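Local atomic coordinates of extracellular solute-binding protein (Bordetella parapertussis, PDB entry 3PU5), a protein that probably captures a small solute, perhaps a polyamine, outside the cytoplasm and hands it to a membrane transporter for uptake. Residues D5-S13 and P58-G66; S16-M25 and A267-Y277. All blocks are in the same frame, centred on the assembly; numbering follows the deposited sequence.

Contact 1: D5-S13 and P58-G66; sequences DDHIYVTSS and PPYDVAAFG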
ATOM      1  N   ASP A   5      28.283 -18.148   7.397  1.00 20.00           N
ATOM      2  CA  ASP A   5      26.863 -18.389   7.452  1.00 20.00           C
ATOM      3  C   ASP A   5      26.010 -17.188   7.843  1.00 20.00           C
ATOM      4  O   ASP A   5      24.826 -17.233   7.629  1.00 28.25           O
ATOM      5  CB  ASP A   5      26.526 -19.608   8.279  1.00 20.00           C
ATOM      6  CG  ASP A   5      27.181 -20.864   7.751  1.00 20.00           C
ATOM      7  OD1 ASP A   5      27.727 -20.846   6.627  1.00 20.00           O
ATOM      8  OD2 ASP A   5      27.206 -21.856   8.470  1.00 20.00           O
ATOM      9  N   ASP A   6      26.632 -16.123   8.369  1.00 26.43           N
ATOM     10  CA  ASP A   6      25.923 -14.916   8.790  1.00 24.01           C
ATOM     11  C   ASP A   6      25.682 -13.880   7.681  1.00 21.08           C
ATOM     12  O   ASP A   6      26.200 -12.807   7.682  1.00 17.65           O
ATOM     13  CB  ASP A   6      26.603 -14.280   9.956  1.00 29.05           C
ATOM     14  CG  ASP A   6      26.735 -15.205  11.109  1.00 33.01           C
ATOM     15  OD1 ASP A   6      25.734 -15.734  11.587  1.00 28.85           O
ATOM     16  OD2 ASP A   6      27.889 -15.397  11.503  1.00 33.62           O
ATOM     17  N   HIS A   7      24.837 -14.272   6.765  1.00 19.27           N
ATOM     18  CA  HIS A   7      24.566 -13.575   5.562  1.00 17.14           C
ATOM     19  C   HIS A   7      23.139 -13.981   5.178  1.00 15.82           C
ATOM     20  O   HIS A   7      22.897 -15.132   4.983  1.00 17.05           O
ATOM     21  CB  HIS A   7      25.585 -13.978   4.491  1.00 18.67           C
ATOM     22  CG  HIS A   7      25.509 -13.192   3.227  1.00 19.09           C
ATOM     23  ND1 HIS A   7      24.576 -12.216   3.001  1.00 16.06           N
ATOM     24  CD2 HIS A   7      26.264 -13.241   2.113  1.00 15.99           C
ATOM     25  CE1 HIS A   7      24.758 -11.708   1.808  1.00 15.83           C
ATOM     26  NE2 HIS A   7      25.776 -12.313   1.251  1.00 16.18           N
ATOM     27  N   ILE A   8      22.220 -13.036   5.080  1.00 14.13           N
ATOM     28  CA  ILE A   8      20.865 -13.356   4.620  1.00 11.67           C
ATOM     29  C   ILE A   8      20.496 -12.656   3.310  1.00 13.03           C
ATOM     30  O   ILE A   8      21.042 -11.594   2.974  1.00 11.01           O
ATOM     31  CB  ILE A   8      19.760 -13.086   5.701  1.00 13.51           C
ATOM     32  CG1 ILE A   8      19.699 -11.602   6.097  1.00 13.45           C
ATOM     33  CG2 ILE A   8      19.951 -13.988   6.911  1.00 12.91           C
ATOM     34  CD1 ILE A   8      18.497 -11.254   7.003  1.00 11.78           C
ATOM     35  N   TYR A   9      19.577 -13.275   2.570  1.00 11.32           N
ATOM     36  CA  TYR A   9      19.095 -12.715   1.316  1.00 12.16           C
ATOM     37  C   TYR A   9      17.621 -12.311   1.463  1.00 11.56           C
ATOM     38  O   TYR A   9      16.783 -13.096   1.918  1.00 10.35           O
ATOM     39  CB  TYR A   9      19.324 -13.696   0.152  1.00 12.43           C
ATOM     40  CG  TYR A   9      20.797 -13.893  -0.154  1.00 13.22           C
ATOM     41  CD1 TYR A   9      21.580 -14.740   0.624  1.00 13.78           C
ATOM     42  CD2 TYR A   9      21.407 -13.217  -1.201  1.00 13.19           C
ATOM     43  CE1 TYR A   9      22.940 -14.918   0.351  1.00 15.83           C
ATOM     44  CE2 TYR A   9      22.759 -13.381  -1.478  1.00 12.51           C
ATOM     45  CZ  TYR A   9      23.519 -14.230  -0.700  1.00 13.39           C
ATOM     46  OH  TYR A   9      24.853 -14.392  -0.977  1.00 14.37           O
ATOM     47  N   VAL A  10      17.331 -11.066   1.109  1.00 10.90           N
ATOM     48  CA  VAL A  10      16.005 -10.481   1.295  1.00  9.92           C
ATOM     49  C   VAL A  10      15.545  -9.890  -0.028  1.00 10.69           C
ATOM     50  O   VAL A  10      16.243  -9.053  -0.624  1.00  9.64           O
ATOM     51  CB  VAL A  10      16.023  -9.340   2.364  1.00 11.64           C
ATOM     52  CG1 VAL A  10      14.602  -8.760   2.572  1.00 10.35           C
ATOM     53  CG2 VAL A  10      16.591  -9.848   3.692  1.00  8.87           C
ATOM     54  N   THR A  11      14.377 -10.318  -0.494  1.00  9.83           N
ATOM     55  CA  THR A  11      13.885  -9.827  -1.772  1.00  9.98           C
ATOM     56  C   THR A  11      13.535  -8.354  -1.665  1.00 11.71           C
ATOM     57  O   THR A  11      13.220  -7.849  -0.583  1.00  9.98           O
ATOM     58  CB  THR A  11      12.649 -10.597  -2.258  1.00 11.63           C
ATOM     59  OG1 THR A  11      11.529 -10.294  -1.417  1.00 10.68           O
ATOM     60  CG2 THR A  11      12.907 -12.090  -2.243  1.00 10.86           C
ATOM     61  N   SER A  12      13.600  -7.674  -2.798  1.00 10.73           N
ATOM     62  CA  SER A  12      13.132  -6.309  -2.898  1.00 12.77           C
ATOM     63  C   SER A  12      12.781  -6.015  -4.353  1.00 14.31           C
ATOM     64  O   SER A  12      12.897  -6.890  -5.221  1.00 12.75           O
ATOM     65  CB  SER A  12      14.190  -5.337  -2.371  1.00 13.17           C
ATOM     66  OG  SER A  12      13.604  -4.091  -2.057  1.00 12.42           O
ATOM     67  N   SER A  13      12.350  -4.788  -4.623  1.00 13.51           N
ATOM     68  CA  SER A  13      11.870  -4.446  -5.954  1.00 13.14           C
ATOM     69  C   SER A  13      12.959  -3.770  -6.777  1.00 15.84           C
ATOM     70  O   SER A  13      13.686  -4.425  -7.527  1.00 16.10           O
ATOM     71  CB  SER A  13      10.633  -3.545  -5.860  1.00 14.55           C
ATOM     72  OG  SER A  13      10.843  -2.475  -4.949  1.00 13.84           O
ATOM     73  N   PRO A  58      16.522 -22.835   0.162  1.00 25.58           N
ATOM     74  CA  PRO A  58      15.896 -21.717  -0.551  1.00 24.73           C
ATOM     75  C   PRO A  58      16.946 -20.681  -0.919  1.00 24.32           C
ATOM     76  O   PRO A  58      17.943 -20.551  -0.211  1.00 22.38           O
ATOM     77  CB  PRO A  58      14.935 -21.112   0.486  1.00 21.04           C
ATOM     78  CG  PRO A  58      14.915 -22.041   1.628  1.00 21.43           C
ATOM     79  CD  PRO A  58      16.182 -22.832   1.593  1.00 22.59           C
ATOM     80  N   PRO A  59      16.719 -19.932  -2.004  1.00 26.11           N
ATOM     81  CA  PRO A  59      17.672 -18.890  -2.387  1.00 27.02           C
ATOM     82  C   PRO A  59      17.520 -17.660  -1.482  1.00 25.12           C
ATOM     83  O   PRO A  59      18.491 -16.923  -1.253  1.00 24.81           O
ATOM     84  CB  PRO A  59      17.252 -18.557  -3.816  1.00 26.57           C
ATOM     85  CG  PRO A  59      15.778 -18.835  -3.845  1.00 25.62           C
ATOM     86  CD  PRO A  59      15.480 -19.881  -2.798  1.00 26.11           C
ATOM     87  N   TYR A  60      16.314 -17.458  -0.954  1.00 20.69           N
ATOM     88  CA  TYR A  60      16.034 -16.290  -0.132  1.00 17.76           C
ATOM     89  C   TYR A  60      15.598 -16.660   1.280  1.00 14.89           C
ATOM     90  O   TYR A  60      14.933 -17.676   1.496  1.00 15.30           O
ATOM     91  CB  TYR A  60      14.977 -15.393  -0.793  1.00 17.69           C
ATOM     92  CG  TYR A  60      15.234 -15.130  -2.261  1.00 19.54           C
ATOM     93  CD1 TYR A  60      16.525 -14.904  -2.731  1.00 21.35           C
ATOM     94  CD2 TYR A  60      14.192 -15.119  -3.176  1.00 19.64           C
ATOM     95  CE1 TYR A  60      16.771 -14.675  -4.078  1.00 24.05           C
ATOM     96  CE2 TYR A  60      14.426 -14.883  -4.526  1.00 22.64           C
ATOM     97  CZ  TYR A  60      15.718 -14.664  -4.972  1.00 21.70           C
ATOM     98  OH  TYR A  60      15.959 -14.434  -6.316  1.00 26.08           O
ATOM     99  N   ASP A  61      15.967 -15.813   2.235  1.00 13.60           N
ATOM    100  CA  ASP A  61      15.622 -16.011   3.643  1.00 13.58           C
ATOM    101  C   ASP A  61      14.407 -15.179   4.074  1.00 12.97           C
ATOM    102  O   ASP A  61      13.652 -15.571   4.972  1.00 11.03           O
ATOM    103  CB  ASP A  61      16.825 -15.654   4.509  1.00 11.43           C
ATOM    104  CG  ASP A  61      18.068 -16.411   4.091  1.00 14.69           C
ATOM    105  OD1 ASP A  61      18.989 -15.786   3.520  1.00 11.90           O
ATOM    106  OD2 ASP A  61      18.091 -17.637   4.303  1.00 13.34           O
ATOM    107  N   VAL A  62      14.238 -14.023   3.443  1.00 11.95           N
ATOM    108  CA  VAL A  62      13.123 -13.134   3.766  1.00 10.82           C
ATOM    109  C   VAL A  62      12.368 -12.784   2.498  1.00  9.95           C
ATOM    110  O   VAL A  62      12.949 -12.288   1.530  1.00 10.72           O
ATOM    111  CB  VAL A  62      13.585 -11.847   4.486  1.00  9.10           C
ATOM    112  CG1 VAL A  62      12.400 -10.873   4.678  1.00  9.03           C
ATOM    113  CG2 VAL A  62      14.208 -12.192   5.835  1.00  8.73           C
ATOM    114  N   ALA A  63      11.075 -13.088   2.501  1.00 10.26           N
ATOM    115  CA  ALA A  63      10.211 -12.761   1.384  1.00  9.41           C
ATOM    116  C   ALA A  63       9.626 -11.397   1.651  1.00 11.11           C
ATOM    117  O   ALA A  63       8.935 -11.202   2.646  1.00 10.22           O
ATOM    118  CB  ALA A  63       9.107 -13.792   1.244  1.00  8.44           C
ATOM    119  N   ALA A  64       9.917 -10.446   0.772  1.00  9.32           N
ATOM    120  CA  ALA A  64       9.423  -9.096   0.957  1.00 11.15           C
ATOM    121  C   ALA A  64       8.960  -8.547  -0.377  1.00 12.38           C
ATOM    122  O   ALA A  64       9.780  -8.119  -1.199  1.00 18.07           O
ATOM    123  CB  ALA A  64      10.522  -8.212   1.560  1.00  9.19           C
ATOM    124  N   PHE A  65       7.655  -8.589  -0.612  1.00 10.99           N
ATOM    125  CA  PHE A  65       7.077  -8.087  -1.854  1.00 13.02           C
ATOM    126  C   PHE A  65       5.548  -7.988  -1.798  1.00 14.00           C
ATOM    127  O   PHE A  65       4.948  -8.165  -0.745  1.00 11.34           O
ATOM    128  CB  PHE A  65       7.530  -8.914  -3.070  1.00 13.32           C
ATOM    129  CG  PHE A  65       7.323 -10.394  -2.919  1.00 12.03           C
ATOM    130  CD1 PHE A  65       6.067 -10.958  -3.109  1.00 12.78           C
ATOM    131  CD2 PHE A  65       8.388 -11.226  -2.611  1.00 12.30           C
ATOM    132  CE1 PHE A  65       5.876 -12.336  -2.970  1.00 13.29           C
ATOM    133  CE2 PHE A  65       8.206 -12.603  -2.475  1.00 12.60           C
ATOM    134  CZ  PHE A  65       6.947 -13.156  -2.653  1.00 12.12           C
ATOM    135  N   GLY A  66       4.935  -7.713  -2.949  1.00 14.60           N
ATOM    136  CA  GLY A  66       3.510  -7.439  -3.041  1.00 13.55           C
ATOM    137  C   GLY A  66       2.562  -8.492  -2.498  1.00 14.65           C
ATOM    138  O   GLY A  66       2.863  -9.683  -2.510  1.00 12.94           O
TER

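Contact 2: S16-M25 and A267-Y277; sequences SFLENVRKHM and AQKAFCEAMYY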
ATOM      1  N   SER A  16      14.001   3.584  -5.946  1.00 15.66           N
ATOM      2  CA  SER A  16      14.087   4.326  -4.701  1.00 18.86           C
ATOM      3  C   SER A  16      13.649   3.489  -3.496  1.00 16.16           C
ATOM      4  O   SER A  16      14.189   3.633  -2.397  1.00 14.35           O
ATOM      5  CB  SER A  16      13.224   5.583  -4.805  1.00 18.30           C
ATOM      6  OG  SER A  16      13.488   6.465  -3.735  1.00 30.76           O
ATOM      7  N   PHE A  17      12.659   2.626  -3.705  1.00 15.06           N
ATOM      8  CA  PHE A  17      12.173   1.761  -2.635  1.00 14.04           C
ATOM      9  C   PHE A  17      13.329   0.904  -2.141  1.00 13.42           C
ATOM     10  O   PHE A  17      13.643   0.901  -0.954  1.00 13.04           O
ATOM     11  CB  PHE A  17      11.032   0.879  -3.144  1.00 11.26           C
ATOM     12  CG  PHE A  17      10.418  -0.013  -2.089  1.00 12.74           C
ATOM     13  CD1 PHE A  17      10.945  -1.272  -1.837  1.00 11.57           C
ATOM     14  CD2 PHE A  17       9.296   0.398  -1.372  1.00 11.86           C
ATOM     15  CE1 PHE A  17      10.382  -2.100  -0.886  1.00 11.36           C
ATOM     16  CE2 PHE A  17       8.716  -0.434  -0.418  1.00 12.17           C
ATOM     17  CZ  PHE A  17       9.269  -1.682  -0.170  1.00 12.42           C
ATOM     18  N   LEU A  18      13.965   0.185  -3.066  1.00 12.99           N
ATOM     19  CA  LEU A  18      15.077  -0.700  -2.729  1.00 15.27           C
ATOM     20  C   LEU A  18      16.259   0.049  -2.088  1.00 14.62           C
ATOM     21  O   LEU A  18      16.873  -0.435  -1.135  1.00 12.69           O
ATOM     22  CB  LEU A  18      15.536  -1.486  -3.970  1.00 15.04           C
ATOM     23  CG  LEU A  18      16.526  -2.627  -3.718  1.00 17.45           C
ATOM     24  CD1 LEU A  18      16.444  -3.688  -4.818  1.00 17.25           C
ATOM     25  CD2 LEU A  18      17.950  -2.116  -3.575  1.00 16.59           C
ATOM     26  N   GLU A  19      16.577   1.220  -2.626  1.00 15.39           N
ATOM     27  CA  GLU A  19      17.671   2.028  -2.099  1.00 17.13           C
ATOM     28  C   GLU A  19      17.379   2.400  -0.656  1.00 14.42           C
ATOM     29  O   GLU A  19      18.281   2.446   0.191  1.00 15.06           O
ATOM     30  CB  GLU A  19      17.832   3.302  -2.924  1.00 18.65           C
ATOM     31  CG  GLU A  19      18.187   3.051  -4.379  1.00 24.49           C
ATOM     32  CD  GLU A  19      18.155   4.324  -5.212  1.00 29.32           C
ATOM     33  OE1 GLU A  19      17.758   5.391  -4.675  1.00 32.63           O
ATOM     34  OE2 GLU A  19      18.528   4.251  -6.408  1.00 38.55           O
ATOM     35  N   ASN A  20      16.109   2.674  -0.377  1.00 12.37           N
ATOM     36  CA  ASN A  20      15.740   3.081   0.966  1.00 12.18           C
ATOM     37  C   ASN A  20      15.631   1.931   1.949  1.00 11.40           C
ATOM     38  O   ASN A  20      15.938   2.102   3.117  1.00 11.42           O
ATOM     39  CB  ASN A  20      14.508   3.980   0.952  1.00 12.67           C
ATOM     40  CG  ASN A  20      14.861   5.401   0.555  1.00 15.70           C
ATOM     41  OD1 ASN A  20      15.349   6.172   1.379  1.00 12.99           O
ATOM     42  ND2 ASN A  20      14.649   5.741  -0.712  1.00 15.17           N
ATOM     43  N   VAL A  21      15.223   0.756   1.469  1.00 12.50           N
ATOM     44  CA  VAL A  21      15.300  -0.445   2.287  1.00 11.14           C
ATOM     45  C   VAL A  21      16.750  -0.716   2.675  1.00 11.59           C
ATOM     46  O   VAL A  21      17.034  -1.055   3.813  1.00 10.62           O
ATOM     47  CB  VAL A  21      14.745  -1.685   1.558  1.00 12.22           C
ATOM     48  CG1 VAL A  21      15.064  -2.942   2.366  1.00 10.41           C
ATOM     49  CG2 VAL A  21      13.234  -1.553   1.339  1.00 11.25           C
ATOM     50  N   ARG A  22      17.664  -0.566   1.717  1.00 13.37           N
ATOM     51  CA  ARG A  22      19.087  -0.780   1.979  1.00 13.96           C
ATOM     52  C   ARG A  22      19.595   0.222   3.011  1.00 12.03           C
ATOM     53  O   ARG A  22      20.222  -0.144   4.000  1.00 13.62           O
ATOM     54  CB  ARG A  22      19.911  -0.658   0.690  1.00 13.98           C
ATOM     55  CG  ARG A  22      21.404  -0.951   0.903  1.00 18.85           C
ATOM     56  CD  ARG A  22      22.239  -0.762  -0.363  1.00 20.70           C
ATOM     57  NE  ARG A  22      21.932  -1.767  -1.383  1.00 26.55           N
ATOM     58  CZ  ARG A  22      21.470  -1.480  -2.598  1.00 29.62           C
ATOM     59  NH1 ARG A  22      21.269  -0.215  -2.952  1.00 29.74           N
ATOM     60  NH2 ARG A  22      21.219  -2.456  -3.464  1.00 30.37           N
ATOM     61  N   LYS A  23      19.307   1.493   2.769  1.00 13.78           N
ATOM     62  CA  LYS A  23      19.785   2.575   3.624  1.00 14.73           C
ATOM     63  C   LYS A  23      19.217   2.529   5.049  1.00 14.25           C
ATOM     64  O   LYS A  23      19.933   2.765   6.036  1.00 13.63           O
ATOM     65  CB  LYS A  23      19.433   3.912   2.971  1.00 13.68           C
ATOM     66  CG  LYS A  23      19.991   5.140   3.671  1.00 17.73           C
ATOM     67  CD  LYS A  23      19.590   6.401   2.917  1.00 22.86           C
ATOM     68  CE  LYS A  23      20.294   7.638   3.453  1.00 29.91           C
ATOM     69  NZ  LYS A  23      19.795   8.878   2.776  1.00 29.64           N
ATOM     70  N   HIS A  24      17.927   2.229   5.159  1.00 12.15           N
ATOM     71  CA  HIS A  24      17.238   2.390   6.440  1.00 11.48           C
ATOM     72  C   HIS A  24      16.911   1.100   7.177  1.00 12.75           C
ATOM     73  O   HIS A  24      16.554   1.126   8.361  1.00 11.33           O
ATOM     74  CB  HIS A  24      15.987   3.251   6.253  1.00 11.05           C
ATOM     75  CG  HIS A  24      16.292   4.619   5.733  1.00 12.03           C
ATOM     76  ND1 HIS A  24      16.995   5.550   6.468  1.00 12.68           N
ATOM     77  CD2 HIS A  24      16.029   5.202   4.541  1.00 13.42           C
ATOM     78  CE1 HIS A  24      17.135   6.653   5.756  1.00 14.09           C
ATOM     79  NE2 HIS A  24      16.558   6.467   4.581  1.00 13.00           N
HETATM   80  N   MSE A  25      17.037  -0.030   6.483  1.00 12.13           N
HETATM   81  CA  MSE A  25      16.774  -1.319   7.112  1.00 11.03           C
HETATM   82  C   MSE A  25      17.979  -2.259   7.053  1.00 11.94           C
HETATM   83  O   MSE A  25      18.460  -2.712   8.086  1.00 11.41           O
HETATM   84  CB  MSE A  25      15.539  -1.970   6.486  1.00 10.27           C
HETATM   85  CG  MSE A  25      14.275  -1.118   6.631  1.00 10.72           C
HETATM   86 SE   MSE A  25      12.693  -1.948   5.847  1.00 19.91          SE
HETATM   87  CE  MSE A  25      11.336  -0.900   6.804  1.00  8.92           C
ATOM     88  N   ALA A 267      13.813   1.545  12.624  1.00 11.32           N
ATOM     89  CA  ALA A 267      13.828   1.331  11.184  1.00  9.85           C
ATOM     90  C   ALA A 267      12.517   1.784  10.536  1.00  8.37           C
ATOM     91  O   ALA A 267      12.516   2.360   9.450  1.00  8.66           O
ATOM     92  CB  ALA A 267      14.119  -0.129  10.869  1.00  9.04           C
ATOM     93  N   GLN A 268      11.397   1.528  11.201  1.00  8.87           N
ATOM     94  CA  GLN A 268      10.111   1.951  10.664  1.00  8.00           C
ATOM     95  C   GLN A 268      10.090   3.462  10.477  1.00 10.17           C
ATOM     96  O   GLN A 268       9.679   3.972   9.427  1.00  8.19           O
ATOM     97  CB  GLN A 268       8.971   1.508  11.573  1.00  9.57           C
ATOM     98  CG  GLN A 268       8.607   0.043  11.408  1.00  7.92           C
ATOM     99  CD  GLN A 268       7.779  -0.203  10.161  1.00  8.89           C
ATOM    100  OE1 GLN A 268       6.724   0.401   9.986  1.00 10.79           O
ATOM    101  NE2 GLN A 268       8.254  -1.088   9.285  1.00  7.13           N
ATOM    102  N   LYS A 269      10.544   4.189  11.493  1.00 10.17           N
ATOM    103  CA  LYS A 269      10.544   5.637  11.385  1.00 10.04           C
ATOM    104  C   LYS A 269      11.466   6.095  10.260  1.00 10.12           C
ATOM    105  O   LYS A 269      11.088   6.928   9.434  1.00 10.75           O
ATOM    106  CB  LYS A 269      10.965   6.290  12.697  1.00 11.26           C
ATOM    107  CG  LYS A 269      10.915   7.810  12.667  1.00 13.55           C
ATOM    108  CD  LYS A 269      11.454   8.374  13.975  1.00 15.94           C
ATOM    109  CE  LYS A 269      10.894   9.755  14.263  1.00 19.03           C
ATOM    110  NZ  LYS A 269      11.167  10.716  13.183  1.00 20.50           N
ATOM    111  N   ALA A 270      12.680   5.558  10.234  1.00  9.36           N
ATOM    112  CA  ALA A 270      13.678   6.012   9.274  1.00 10.60           C
ATOM    113  C   ALA A 270      13.234   5.727   7.837  1.00 10.01           C
ATOM    114  O   ALA A 270      13.301   6.596   6.981  1.00  9.58           O
ATOM    115  CB  ALA A 270      15.031   5.361   9.563  1.00 11.26           C
ATOM    116  N   PHE A 271      12.762   4.512   7.587  1.00  9.60           N
ATOM    117  CA  PHE A 271      12.311   4.133   6.251  1.00  9.79           C
ATOM    118  C   PHE A 271      11.051   4.908   5.844  1.00 10.36           C
ATOM    119  O   PHE A 271      11.001   5.485   4.759  1.00 11.28           O
ATOM    120  CB  PHE A 271      12.082   2.613   6.163  1.00 10.39           C
ATOM    121  CG  PHE A 271      11.558   2.147   4.822  1.00 10.25           C
ATOM    122  CD1 PHE A 271      12.400   2.076   3.716  1.00  9.42           C
ATOM    123  CD2 PHE A 271      10.222   1.784   4.672  1.00 11.21           C
ATOM    124  CE1 PHE A 271      11.924   1.641   2.485  1.00 12.23           C
ATOM    125  CE2 PHE A 271       9.736   1.349   3.449  1.00 10.32           C
ATOM    126  CZ  PHE A 271      10.589   1.273   2.353  1.00 10.16           C
ATOM    127  N   CYS A 272      10.046   4.950   6.714  1.00  8.91           N
ATOM    128  CA  CYS A 272       8.779   5.568   6.330  1.00  9.23           C
ATOM    129  C   CYS A 272       8.881   7.084   6.155  1.00 11.80           C
ATOM    130  O   CYS A 272       8.252   7.650   5.266  1.00 11.97           O
ATOM    131  CB  CYS A 272       7.668   5.193   7.305  1.00  9.56           C
ATOM    132  SG  CYS A 272       7.293   3.430   7.266  1.00  9.37           S
ATOM    133  N   GLU A 273       9.682   7.742   6.988  1.00 10.47           N
ATOM    134  CA  GLU A 273       9.897   9.178   6.832  1.00 13.01           C
ATOM    135  C   GLU A 273      10.579   9.497   5.499  1.00 12.58           C
ATOM    136  O   GLU A 273      10.263  10.495   4.844  1.00 12.75           O
ATOM    137  CB  GLU A 273      10.750   9.708   7.982  1.00 13.89           C
ATOM    138  CG  GLU A 273      10.042   9.701   9.332  1.00 15.29           C
ATOM    139  CD  GLU A 273       9.472  11.052   9.715  1.00 19.82           C
ATOM    140  OE1 GLU A 273       9.567  12.000   8.905  1.00 21.21           O
ATOM    141  OE2 GLU A 273       8.926  11.166  10.831  1.00 18.26           O
ATOM    142  N   ALA A 274      11.530   8.652   5.113  1.00 12.10           N
ATOM    143  CA  ALA A 274      12.267   8.839   3.865  1.00 12.80           C
ATOM    144  C   ALA A 274      11.362   8.645   2.641  1.00 11.71           C
ATOM    145  O   ALA A 274      11.488   9.353   1.639  1.00 10.60           O
ATOM    146  CB  ALA A 274      13.452   7.872   3.814  1.00 13.46           C
HETATM  147  N   MSE A 275      10.442   7.687   2.735  1.00 10.36           N
HETATM  148  CA  MSE A 275       9.579   7.334   1.607  1.00 10.97           C
HETATM  149  C   MSE A 275       8.220   8.026   1.626  1.00 10.89           C
HETATM  150  O   MSE A 275       7.439   7.850   0.696  1.00 10.53           O
HETATM  151  CB  MSE A 275       9.351   5.822   1.561  1.00  9.06           C
HETATM  152  CG  MSE A 275      10.600   5.030   1.293  1.00 11.77           C
HETATM  153 SE   MSE A 275      11.271   5.351  -0.522  1.00 28.13          SE
HETATM  154  CE  MSE A 275       9.772   4.609  -1.557  1.00 15.88           C
ATOM    155  N   TYR A 276       7.931   8.806   2.669  1.00  9.21           N
ATOM    156  CA  TYR A 276       6.575   9.341   2.871  1.00 11.96           C
ATOM    157  C   TYR A 276       5.529   8.219   2.925  1.00 10.82           C
ATOM    158  O   TYR A 276       4.470   8.296   2.287  1.00 10.03           O
ATOM    159  CB  TYR A 276       6.193  10.374   1.801  1.00 13.44           C
ATOM    160  CG  TYR A 276       6.974  11.674   1.873  1.00 15.87           C
ATOM    161  CD1 TYR A 276       8.346  11.693   1.655  1.00 20.01           C
ATOM    162  CD2 TYR A 276       6.338  12.878   2.122  1.00 16.50           C
ATOM    163  CE1 TYR A 276       9.064  12.875   1.709  1.00 25.05           C
ATOM    164  CE2 TYR A 276       7.042  14.063   2.183  1.00 17.45           C
ATOM    165  CZ  TYR A 276       8.401  14.058   1.975  1.00 24.68           C
ATOM    166  OH  TYR A 276       9.111  15.236   2.026  1.00 28.14           O
ATOM    167  N   TYR A 277       5.846   7.180   3.694  1.00 10.80           N
ATOM    168  CA  TYR A 277       4.930   6.077   3.965  1.00 10.78           C
ATOM    169  C   TYR A 277       4.466   6.129   5.416  1.00 11.90           C
ATOM    170  O   TYR A 277       5.074   6.810   6.255  1.00  9.89           O
ATOM    171  CB  TYR A 277       5.624   4.729   3.772  1.00  9.90           C
ATOM    172  CG  TYR A 277       5.960   4.340   2.348  1.00 11.32           C
ATOM    173  CD1 TYR A 277       5.273   4.876   1.261  1.00 12.54           C
ATOM    174  CD2 TYR A 277       6.949   3.403   2.095  1.00 10.42           C
ATOM    175  CE1 TYR A 277       5.583   4.493  -0.041  1.00 11.52           C
ATOM    176  CE2 TYR A 277       7.264   3.019   0.806  1.00 11.45           C
ATOM    177  CZ  TYR A 277       6.580   3.558  -0.254  1.00 12.98           C
ATOM    178  OH  TYR A 277       6.908   3.152  -1.529  1.00 12.21           O
TER

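Contact 1: D5-S13 and P58-G66
P59 meets Y9 through its carbonyl, whose oxygen lies 3.6 Å from Y9 CB, and its ring carbon CG sits over one face of the Y60 ring. Next in line, Y60 receives T11 from an oblique direction, the methyl CG2 coming within 3.4 Å of ring atom CD2, while Y9 CB stays near the ring plane at the edge. D61 then doubles the grip on Y9. Its backbone N gives a 2.9 Å hydrogen bond to Y9 O, and its carboxylate atom OD1 takes Y9 N at 2.7 Å through the anti lone pair. The other oxygen, OD2, is held by the backbone N of K251 and by a bound glycerol, probably from the crystallisation liquor, so both oxygens of the buried carboxylate have a backbone N-H partner, Y9 N for OD1 and K251 N for OD2. V62 makes the single parallel bridge, opposite V10: its N donates to Y9 O, which thereby accepts two bonds, and its own O accepts from T11 N at 3.2 Å. The V62 side chain runs alongside that of V10, pointing the same way, with V10 CG2 against V62 CB. Beyond the bridge a side chain replaces the main-chain acceptor. T11 carries OG1 between its own N and carbonyl carbon (chi1 69°), where it accepts the hydrogen bond of A64 N at 2.7 Å. The same OG1 lies in the plane of the F65 ring, at its edge by CD2, just before helix 67-75 begins. With strand 36-41 on the other flank of strand 7-12, and strand 238-246 running antiparallel beside 62-65, this is the central-sheet arrangement of a lobe of the type II periplasmic binding protein fold.

Contact 2: S16-M25 and A267-Y277
F17 and F271 both swing CG anti to the backbone N (chi1 -177° and 178°), which brings the two rings together between roughly antiparallel helices. The edge of F271 meets the face of F17 in a T-shaped stack, with centroids 5.5 Å apart and planes at 86°. M25, a selenomethionine extended beyond CG, lays its selenium over a face of F271 in a Met-aromatic contact, 4.6 Å from the ring centroid, while its CE touches F271 CD2. F17, N20, V21 and M25 form the hole that takes F271 as a knob, V21 CG2 lying 3.6 Å from F271 CE1. At one end Y277 OH comes to the edge of the F17 ring. The N20 amide spends its hydrogen bond inside its own helix, ND2 donating to S16 O at 2.7 Å, yet ND2 also lies 3.4 Å from the selenium of M275, another selenomethionine. Towards the other end the H24 ring is sandwiched between A270 O and K23 CG, and its NE2 approaches A274 CB at 3.5 Å. No hydrogen bond joins 16-25 to 267-277, so their cohesion should rest on close fit, dispersion and the weak electrostatics of aromatic edges and of the methionine chalcogen, selenium in this crystal.

From the N terminus, strand 7-12 leads almost directly into helix 15-33, so the first halves of both contacts are neighbours in the chain. S12 OG touches L18, F17 and V21, bringing the contacts together although their centres lie about 17 Å apart. Contact 1 closes first, across 44 mostly helical residues. Contact 2 opens inside that loop and closes only after 241 residues, when the late helix 265-275 returns; the two therefore cross. Helix 15-33 also packs on strand 36-41 through L18 and V21, completing a beta-alpha-beta crossover. Helix 252-262 reaches I8 and V62 of contact 1 and M25 of contact 2, tying late chain to early sheet.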